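Local coordinates for UPF0255 protein frsA (Vibrio vulnificus, PDB 4I4C), which probably hydrolyses carboxylic esters as a serine esterase of the FrsA family, whose members have an alpha/beta-hydrolase fold, at residues N118-Y132 with L152-K165. Residues are numbered along the deposited sequence; the frame is centred on the assembly and turned at random.
Sequences NEAASEALFSASLCY and LANSAYLEAAKKSK
Helices 121-136 and 144-163 pack as an antiparallel pair brought close by small residues; the axes of their parts 121-132 and 152-163 come within 7.7 Å. Ser-122 and Ser-129, two helical turns apart, lie opposite Ala-160 and Ala-153, the nearest pairs by CA. In each serine OG lies anti to the backbone N (chi1 -172° in Ser-129), which carries the hydroxyl across to a carbonyl of the partner helix: Ser-122 OG gives its proton to Ala-160 O at 2.8 Å, and Ser-129 OG does the same to Ala-153 O at 2.8 Å. Ser-129 OG approaches 35° off the carbonyl plane of Ala-153, from the face opposite Tyr-157 N, and the oxygen accepts both.

Between the serines, Ala-160 CB sits 3.3 Å from the centroid of the Phe-126 ring, almost on its normal, a CH-pi contact. Phe-126 then presents its edge to the face of Tyr-157 in a T-shaped pair, Phe-126 CE1 standing over the centre of the Tyr-157 ring, with planes at 69°. Trp-210 of helix 210-217 stacks on Phe-126, and Tyr-157 OH is hydrogen-bonded to His-185. Further along, Leu-152 CB lies over the Tyr-132 ring, 3.6 Å from its centroid, while Tyr-132 OH is hydrogen-bonded to Gln-110 of helix 98-114. At the exposed end, a weak hydrogen bond links Lys-163 NZ to OD1 of the poorly ordered Asn-118. Alanine methyls thus admit close approach, and two buried hydroxyls find carbonyl acceptors.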
loop_
_atom_site.group_PDB
_atom_site.type_symbol
_atom_site.label_atom_id
_atom_site.label_comp_id
_atom_site.label_asym_id
_atom_site.label_seq_id
_atom_site.Cartn_x
_atom_site.Cartn_y
_atom_site.Cartn_z
ATOM N N ASN A 118 -27.130 -3.194 7.111
ATOM C CA ASN A 118 -26.200 -3.203 8.239
ATOM C C ASN A 118 -24.891 -3.955 8.028
ATOM O O ASN A 118 -24.108 -3.613 7.145
ATOM C CB ASN A 118 -26.896 -3.724 9.492
ATOM C CG ASN A 118 -28.085 -2.889 9.868
ATOM O OD1 ASN A 118 -28.758 -2.328 9.005
ATOM N ND2 ASN A 118 -28.348 -2.787 11.161
ATOM N N GLU A 119 -24.674 -4.986 8.844
ATOM C CA GLU A 119 -23.372 -5.655 8.948
ATOM C C GLU A 119 -23.023 -6.516 7.730
ATOM O O GLU A 119 -21.974 -7.165 7.688
ATOM C CB GLU A 119 -23.296 -6.484 10.238
ATOM C CG GLU A 119 -21.878 -6.741 10.749
ATOM C CD GLU A 119 -21.844 -7.624 11.988
ATOM O OE1 GLU A 119 -22.725 -7.463 12.862
ATOM O OE2 GLU A 119 -20.937 -8.479 12.084
ATOM N N ALA A 120 -23.904 -6.521 6.738
ATOM C CA ALA A 120 -23.623 -7.209 5.488
ATOM C C ALA A 120 -23.480 -6.180 4.370
ATOM O O ALA A 120 -22.522 -6.214 3.601
ATOM C CB ALA A 120 -24.709 -8.208 5.179
ATOM N N ALA A 121 -24.438 -5.262 4.293
ATOM C CA ALA A 121 -24.356 -4.139 3.372
ATOM C C ALA A 121 -23.016 -3.394 3.496
ATOM O O ALA A 121 -22.400 -3.036 2.486
ATOM C CB ALA A 121 -25.507 -3.194 3.606
ATOM N N SER A 122 -22.579 -3.168 4.738
ATOM C CA SER A 122 -21.322 -2.478 5.016
ATOM C C SER A 122 -20.157 -3.258 4.428
ATOM O O SER A 122 -19.298 -2.708 3.726
ATOM C CB SER A 122 -21.116 -2.341 6.532
ATOM O OG SER A 122 -20.054 -1.460 6.824
ATOM N N GLU A 123 -20.136 -4.550 4.726
ATOM C CA GLU A 123 -19.056 -5.411 4.278
ATOM C C GLU A 123 -19.037 -5.585 2.764
ATOM O O GLU A 123 -17.974 -5.796 2.170
ATOM C CB GLU A 123 -19.144 -6.764 4.973
ATOM C CG GLU A 123 -18.775 -6.691 6.450
ATOM C CD GLU A 123 -17.428 -6.017 6.673
ATOM O OE1 GLU A 123 -16.461 -6.378 5.964
ATOM O OE2 GLU A 123 -17.339 -5.125 7.547
ATOM N N ALA A 124 -20.208 -5.487 2.139
ATOM C CA ALA A 124 -20.273 -5.668 0.704
ATOM C C ALA A 124 -19.663 -4.437 0.052
ATOM O O ALA A 124 -19.018 -4.524 -0.993
ATOM C CB ALA A 124 -21.727 -5.874 0.244
ATOM N N LEU A 125 -19.851 -3.287 0.685
ATOM C CA LEU A 125 -19.328 -2.052 0.121
ATOM C C LEU A 125 -17.807 -1.988 0.284
ATOM O O LEU A 125 -17.116 -1.502 -0.613
ATOM C CB LEU A 125 -20.025 -0.813 0.705
ATOM C CG LEU A 125 -21.458 -0.553 0.212
ATOM C CD1 LEU A 125 -22.210 0.406 1.133
ATOM C CD2 LEU A 125 -21.450 -0.011 -1.209
ATOM N N PHE A 126 -17.298 -2.481 1.419
ATOM C CA PHE A 126 -15.850 -2.595 1.630
ATOM C C PHE A 126 -15.238 -3.539 0.595
ATOM O O PHE A 126 -14.195 -3.240 0.027
ATOM C CB PHE A 126 -15.526 -3.067 3.054
ATOM C CG PHE A 126 -15.576 -1.969 4.090
ATOM C CD1 PHE A 126 -14.896 -0.776 3.883
ATOM C CD2 PHE A 126 -16.295 -2.134 5.266
ATOM C CE1 PHE A 126 -14.942 0.243 4.827
ATOM C CE2 PHE A 126 -16.342 -1.124 6.223
ATOM C CZ PHE A 126 -15.667 0.065 6.000
ATOM N N SER A 127 -15.899 -4.665 0.336
ATOM C CA SER A 127 -15.483 -5.549 -0.752
ATOM C C SER A 127 -15.430 -4.826 -2.095
ATOM O O SER A 127 -14.526 -5.050 -2.906
ATOM C CB SER A 127 -16.434 -6.730 -0.874
ATOM O OG SER A 127 -16.315 -7.564 0.249
ATOM N N ALA A 128 -16.414 -3.967 -2.328
ATOM C CA ALA A 128 -16.519 -3.231 -3.585
ATOM C C ALA A 128 -15.360 -2.251 -3.730
ATOM O O ALA A 128 -14.746 -2.143 -4.802
ATOM C CB ALA A 128 -17.835 -2.489 -3.647
ATOM N N SER A 129 -15.076 -1.545 -2.630
ATOM C CA SER A 129 -13.978 -0.595 -2.545
ATOM C C SER A 129 -12.680 -1.248 -2.942
ATOM O O SER A 129 -11.894 -0.678 -3.693
ATOM C CB SER A 129 -13.821 -0.079 -1.115
ATOM O OG SER A 129 -12.874 0.973 -1.096
ATOM N N LEU A 130 -12.467 -2.454 -2.430
ATOM C CA LEU A 130 -11.235 -3.188 -2.696
ATOM C C LEU A 130 -11.145 -3.576 -4.164
ATOM O O LEU A 130 -10.067 -3.488 -4.775
ATOM C CB LEU A 130 -11.177 -4.441 -1.833
ATOM C CG LEU A 130 -9.862 -5.199 -1.934
ATOM C CD1 LEU A 130 -8.711 -4.283 -1.568
ATOM C CD2 LEU A 130 -9.926 -6.397 -1.014
ATOM N N CYS A 131 -12.273 -4.005 -4.733
ATOM C CA CYS A 131 -12.282 -4.380 -6.147
ATOM C C CYS A 131 -11.944 -3.187 -7.029
ATOM O O CYS A 131 -11.196 -3.324 -7.985
ATOM C CB CYS A 131 -13.614 -4.996 -6.560
ATOM S SG CYS A 131 -13.892 -6.582 -5.790
ATOM N N TYR A 132 -12.499 -2.025 -6.688
ATOM C CA TYR A 132 -12.215 -0.789 -7.399
ATOM C C TYR A 132 -10.746 -0.359 -7.280
ATOM O O TYR A 132 -10.168 0.156 -8.240
ATOM C CB TYR A 132 -13.104 0.348 -6.874
ATOM C CG TYR A 132 -14.569 0.195 -7.176
ATOM C CD1 TYR A 132 -15.000 -0.306 -8.407
ATOM C CD2 TYR A 132 -15.526 0.531 -6.232
ATOM C CE1 TYR A 132 -16.338 -0.457 -8.686
ATOM C CE2 TYR A 132 -16.882 0.376 -6.505
ATOM C CZ TYR A 132 -17.277 -0.114 -7.738
ATOM O OH TYR A 132 -18.618 -0.267 -8.033
ATOM N N LEU A 152 -14.120 5.591 -7.327
ATOM C CA LEU A 152 -15.139 4.631 -6.909
ATOM C C LEU A 152 -14.708 3.916 -5.647
ATOM O O LEU A 152 -15.531 3.620 -4.769
ATOM C CB LEU A 152 -15.403 3.607 -8.025
ATOM C CG LEU A 152 -16.161 4.161 -9.237
ATOM C CD1 LEU A 152 -16.261 3.105 -10.328
ATOM C CD2 LEU A 152 -17.539 4.650 -8.833
ATOM N N ALA A 153 -13.412 3.623 -5.576
ATOM C CA ALA A 153 -12.842 2.996 -4.405
ATOM C C ALA A 153 -13.145 3.876 -3.208
ATOM O O ALA A 153 -13.655 3.397 -2.204
ATOM C CB ALA A 153 -11.331 2.817 -4.571
ATOM N N ASN A 154 -12.839 5.168 -3.331
ATOM C CA ASN A 154 -13.064 6.118 -2.237
ATOM C C ASN A 154 -14.542 6.318 -1.887
ATOM O O ASN A 154 -14.904 6.326 -0.716
ATOM C CB ASN A 154 -12.387 7.466 -2.527
ATOM C CG ASN A 154 -10.876 7.426 -2.308
ATOM O OD1 ASN A 154 -10.400 6.907 -1.299
ATOM N ND2 ASN A 154 -10.117 7.987 -3.252
ATOM N N SER A 155 -15.410 6.474 -2.884
ATOM C CA SER A 155 -16.826 6.646 -2.558
ATOM C C SER A 155 -17.404 5.360 -1.925
ATOM O O SER A 155 -18.200 5.417 -1.001
ATOM C CB SER A 155 -17.652 7.132 -3.768
ATOM O OG SER A 155 -17.655 6.194 -4.823
ATOM N N ALA A 156 -16.954 4.197 -2.375
ATOM C CA ALA A 156 -17.448 2.968 -1.792
ATOM C C ALA A 156 -16.998 2.788 -0.336
ATOM O O ALA A 156 -17.751 2.266 0.491
ATOM C CB ALA A 156 -17.070 1.755 -2.660
ATOM N N TYR A 157 -15.774 3.208 -0.026
ATOM C CA TYR A 157 -15.260 3.096 1.338
ATOM C C TYR A 157 -16.078 3.924 2.326
ATOM O O TYR A 157 -16.389 3.466 3.426
ATOM C CB TYR A 157 -13.797 3.549 1.398
ATOM C CG TYR A 157 -13.004 2.964 2.556
ATOM C CD1 TYR A 157 -12.430 1.698 2.460
ATOM C CD2 TYR A 157 -12.819 3.682 3.733
ATOM C CE1 TYR A 157 -11.699 1.163 3.499
ATOM C CE2 TYR A 157 -12.082 3.148 4.792
ATOM C CZ TYR A 157 -11.529 1.891 4.663
ATOM O OH TYR A 157 -10.801 1.344 5.689
ATOM N N LEU A 158 -16.394 5.155 1.949
ATOM C CA LEU A 158 -17.145 6.028 2.847
ATOM C C LEU A 158 -18.573 5.518 3.029
ATOM O O LEU A 158 -19.109 5.541 4.137
ATOM C CB LEU A 158 -17.102 7.482 2.371
ATOM C CG LEU A 158 -15.689 8.050 2.175
ATOM C CD1 LEU A 158 -15.730 9.473 1.633
ATOM C CD2 LEU A 158 -14.881 8.004 3.468
ATOM N N GLU A 159 -19.171 5.014 1.946
ATOM C CA GLU A 159 -20.504 4.427 2.026
ATOM C C GLU A 159 -20.525 3.166 2.907
ATOM O O GLU A 159 -21.475 2.929 3.655
ATOM C CB GLU A 159 -21.067 4.149 0.616
ATOM C CG GLU A 159 -22.566 3.946 0.578
ATOM C CD GLU A 159 -23.328 5.049 1.303
ATOM O OE1 GLU A 159 -23.230 6.223 0.878
ATOM O OE2 GLU A 159 -24.014 4.742 2.306
ATOM N N ALA A 160 -19.469 2.366 2.832
ATOM C CA ALA A 160 -19.309 1.242 3.752
ATOM C C ALA A 160 -19.148 1.749 5.189
ATOM O O ALA A 160 -19.761 1.224 6.112
ATOM C CB ALA A 160 -18.094 0.412 3.373
ATOM N N ALA A 161 -18.308 2.764 5.358
ATOM C CA ALA A 161 -18.028 3.322 6.684
ATOM C C ALA A 161 -19.303 3.828 7.345
ATOM O O ALA A 161 -19.540 3.608 8.537
ATOM C CB ALA A 161 -17.010 4.443 6.575
ATOM N N LYS A 162 -20.122 4.505 6.545
ATOM C CA LYS A 162 -21.382 5.083 6.997
ATOM C C LYS A 162 -22.365 4.002 7.438
ATOM O O LYS A 162 -23.200 4.225 8.316
ATOM C CB LYS A 162 -21.989 5.925 5.872
ATOM C CG LYS A 162 -23.098 6.857 6.310
ATOM C CD LYS A 162 -22.631 7.802 7.408
ATOM C CE LYS A 162 -23.735 8.771 7.781
ATOM N NZ LYS A 162 -24.270 9.445 6.564
ATOM N N LYS A 163 -22.242 2.825 6.834
ATOM C CA LYS A 163 -23.135 1.703 7.104
ATOM C C LYS A 163 -22.638 0.864 8.277
ATOM O O LYS A 163 -23.407 0.121 8.887
ATOM C CB LYS A 163 -23.265 0.825 5.852
ATOM C CG LYS A 163 -24.466 -0.117 5.843
ATOM C CD LYS A 163 -25.766 0.610 5.507
ATOM C CE LYS A 163 -26.963 -0.351 5.479
ATOM N NZ LYS A 163 -27.888 -0.207 6.657
ATOM N N SER A 164 -21.348 0.988 8.593
ATOM C CA SER A 164 -20.743 0.128 9.587
ATOM C C SER A 164 -21.213 0.505 10.977
ATOM O O SER A 164 -21.493 1.671 11.253
ATOM C CB SER A 164 -19.212 0.217 9.535
ATOM O OG SER A 164 -18.639 -0.725 10.419
ATOM N N LYS A 165 -21.283 -0.492 11.848
ATOM C CA LYS A 165 -21.497 -0.260 13.268
ATOM C C LYS A 165 -20.243 0.373 13.888
ATOM O O LYS A 165 -20.302 0.947 14.971
ATOM C CB LYS A 165 -21.836 -1.579 13.969
ATOM C CG LYS A 165 -20.628 -2.467 14.226
ATOM C CD LYS A 165 -21.012 -3.921 14.502
ATOM C CE LYS A 165 -19.987 -4.577 15.426
ATOM N NZ LYS A 165 -20.011 -6.065 15.372
#